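Local coordinates for CdiI immunity protein (Yersinia kristensenii ATCC 33638, PDB 5E3E), which probably protects its own cell by binding and neutralising the toxic C-terminal nuclease domain of the CdiA contact-dependent inhibition protein, an RNase A-like toxin, at residues D67-L70 with N71-C75. Sequence-based numbering, arbitrary orientation.
Sequences DILL and NKLDC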
ATOM      1  N   ASP A  67      -0.591   2.771 -15.420  1.00 13.75           N
ATOM      2  CA  ASP A  67       0.233   1.598 -15.102  1.00 14.67           C
ATOM      3  C   ASP A  67       1.272   1.949 -14.041  1.00 13.42           C
ATOM      4  O   ASP A  67       1.508   1.178 -13.121  1.00 12.93           O
ATOM      5  CB  ASP A  67       0.957   1.129 -16.367  1.00 16.64           C
ATOM      6  CG  ASP A  67       1.663  -0.160 -16.186  1.00 18.85           C
ATOM      7  OD1 ASP A  67       1.073  -1.081 -15.611  1.00 21.28           O
ATOM      8  OD2 ASP A  67       2.798  -0.282 -16.714  1.00 22.80           O
ATOM      9  N   ILE A  68       1.831   3.151 -14.118  1.00 12.52           N
ATOM     10  CA  ILE A  68       2.793   3.583 -13.122  1.00 12.38           C
ATOM     11  C   ILE A  68       2.151   3.652 -11.728  1.00 12.30           C
ATOM     12  O   ILE A  68       2.697   3.123 -10.756  1.00 12.52           O
ATOM     13  CB  ILE A  68       3.392   4.955 -13.507  1.00 12.22           C
ATOM     14  CG1 ILE A  68       4.392   4.769 -14.692  1.00 12.50           C
ATOM     15  CG2 ILE A  68       4.109   5.600 -12.349  1.00 12.31           C
ATOM     16  CD1 ILE A  68       4.628   6.000 -15.517  1.00 12.80           C
ATOM     17  N   LEU A  69       1.024   4.334 -11.639  1.00 12.10           N
ATOM     18  CA  LEU A  69       0.379   4.538 -10.314  1.00 12.16           C
ATOM     19  C   LEU A  69      -0.184   3.262  -9.707  1.00 12.22           C
ATOM     20  O   LEU A  69       0.064   2.971  -8.534  1.00 12.55           O
ATOM     21  CB  LEU A  69      -0.693   5.617 -10.365  1.00 12.41           C
ATOM     22  CG  LEU A  69      -0.247   6.985 -10.884  1.00 12.59           C
ATOM     23  CD1 LEU A  69      -1.424   7.947 -10.877  1.00 12.84           C
ATOM     24  CD2 LEU A  69       0.876   7.573 -10.056  1.00 13.08           C
ATOM     25  N   LEU A  70      -0.944   2.519 -10.501  1.00 12.47           N
ATOM     26  CA  LEU A  70      -1.610   1.302 -10.042  1.00 13.07           C
ATOM     27  C   LEU A  70      -0.724   0.082  -9.930  1.00 14.13           C
ATOM     28  O   LEU A  70      -0.868  -0.666  -8.977  1.00 14.46           O
ATOM     29  CB  LEU A  70      -2.825   0.997 -10.930  1.00 13.06           C
ATOM     30  CG  LEU A  70      -4.020   1.927 -10.815  1.00 13.06           C
ATOM     31  CD1 LEU A  70      -5.123   1.442 -11.732  1.00 13.56           C
ATOM     32  CD2 LEU A  70      -4.582   2.064  -9.398  1.00 13.05           C
ATOM     33  N   ASN A  71       0.154  -0.155 -10.897  1.00 14.76           N
ATOM     34  CA  ASN A  71       0.933  -1.377 -10.937  1.00 16.50           C
ATOM     35  C   ASN A  71       2.375  -1.264 -10.494  1.00 17.29           C
ATOM     36  O   ASN A  71       2.839  -2.102  -9.730  1.00 19.48           O
ATOM     37  CB  ASN A  71       0.843  -1.981 -12.325  1.00 17.53           C
ATOM     38  CG  ASN A  71      -0.597  -2.235 -12.725  1.00 18.28           C
ATOM     39  OD1 ASN A  71      -1.397  -2.704 -11.903  1.00 19.23           O
ATOM     40  ND2 ASN A  71      -0.971  -1.824 -13.937  1.00 19.48           N
ATOM     41  N   LYS A  72       3.067  -0.203 -10.888  1.00 16.50           N
ATOM     42  CA  LYS A  72       4.478  -0.071 -10.527  1.00 16.50           C
ATOM     43  C   LYS A  72       4.615   0.494  -9.123  1.00 15.91           C
ATOM     44  O   LYS A  72       5.209  -0.141  -8.258  1.00 15.59           O
ATOM     45  CB  LYS A  72       5.216   0.782 -11.556  1.00 17.15           C
ATOM     46  CG  LYS A  72       5.112   0.198 -12.955  1.00 18.51           C
ATOM     47  CD  LYS A  72       5.956   0.924 -13.988  1.00 19.85           C
ATOM     48  CE  LYS A  72       5.966   0.183 -15.309  1.00 21.65           C
ATOM     49  NZ  LYS A  72       6.082   1.122 -16.461  1.00 23.20           N
ATOM     50  N   LEU A  73       4.009   1.643  -8.878  1.00 15.21           N
ATOM     51  CA  LEU A  73       3.958   2.182  -7.491  1.00 15.56           C
ATOM     52  C   LEU A  73       2.965   1.418  -6.589  1.00 15.70           C
ATOM     53  O   LEU A  73       3.049   1.486  -5.380  1.00 15.82           O
ATOM     54  CB  LEU A  73       3.653   3.680  -7.505  1.00 15.55           C
ATOM     55  CG  LEU A  73       4.650   4.562  -8.261  1.00 16.12           C
ATOM     56  CD1 LEU A  73       4.175   5.994  -8.323  1.00 16.22           C
ATOM     57  CD2 LEU A  73       6.029   4.562  -7.623  1.00 17.10           C
ATOM     58  N   ASP A  74       2.053   0.665  -7.217  1.00 15.91           N
ATOM     59  CA  ASP A  74       1.201  -0.321  -6.565  1.00 16.20           C
ATOM     60  C   ASP A  74       0.147   0.251  -5.627  1.00 15.40           C
ATOM     61  O   ASP A  74      -0.096  -0.342  -4.552  1.00 15.76           O
ATOM     62  CB  ASP A  74       2.000  -1.373  -5.823  1.00 18.58           C
ATOM     63  CG  ASP A  74       1.196  -2.681  -5.628  1.00 21.06           C
ATOM     64  OD1 ASP A  74       0.338  -3.013  -6.502  1.00 22.21           O
ATOM     65  OD2 ASP A  74       1.404  -3.385  -4.589  1.00 25.12           O
ATOM     66  N   CYS A  75      -0.479   1.355  -6.037  1.00 13.93           N
ATOM     67  CA  CYS A  75      -1.648   1.917  -5.335  1.00 13.20           C
ATOM     68  C   CYS A  75      -2.786   0.882  -5.271  1.00 13.18           C
ATOM     69  O   CYS A  75      -3.099   0.274  -6.291  1.00 12.88           O
ATOM     70  CB  CYS A  75      -2.156   3.136  -6.095  1.00 12.71           C
ATOM     71  SG  CYS A  75      -3.516   4.011  -5.288  1.00 12.89           S
TER
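The D67 carboxylate and the N71 amide meet edge to edge rather than face to face, their planes turned 61° apart. D67 OD1 offers its anti lone pair to N71 ND2 at 2.7 Å; the N-H...O angle of 169° and an acceptor only 8° out of the amide plane are evidence of a short, well-directed bond. With CG anti to the backbone N, the carboxylate reaches forward along helix 62-72. Its other oxygen faces the end of the K72 chain: D67 OD2 is 3.6 Å from K72 NZ and about as near to K72 CE, so this salt bridge is long and probably adds little direction.

The backbone widens here from alpha-type to pi-type hydrogen bonding. D67 O accepts from both N71 N and K72 N, an alpha-type and a pi-type bond on one carbonyl. The wider turn continues as L73 N donates to I68 O at 2.7 Å in a nearly straight bond, while K72 N makes only a weak bond to that oxygen. D74 then takes a positive phi, and the chain folds back so that C75 N reaches L69 O at 3.0 Å. A CA-H...O contact joins D74 CA to L70 O.

On the buried side, L73 CD1 rests 4.0 Å from I68 CG2 and packs equally close to L69 CD2; helix 8-17 covers this leucine through S11 and L14. R15 of that helix hydrogen-bonds the carbonyls of K72 and L73.

The chemistry thus divides the turn: D67 links two successive side chains on the outer surface, while the turn that follows the helix presents the D74 carboxylate and C75 O to the toxin. D74 forms salt bridges with K26 and R92 of the toxin chain, and K26 also bonds C75 O, consistent with electrostatic recognition of basic residues on the toxin.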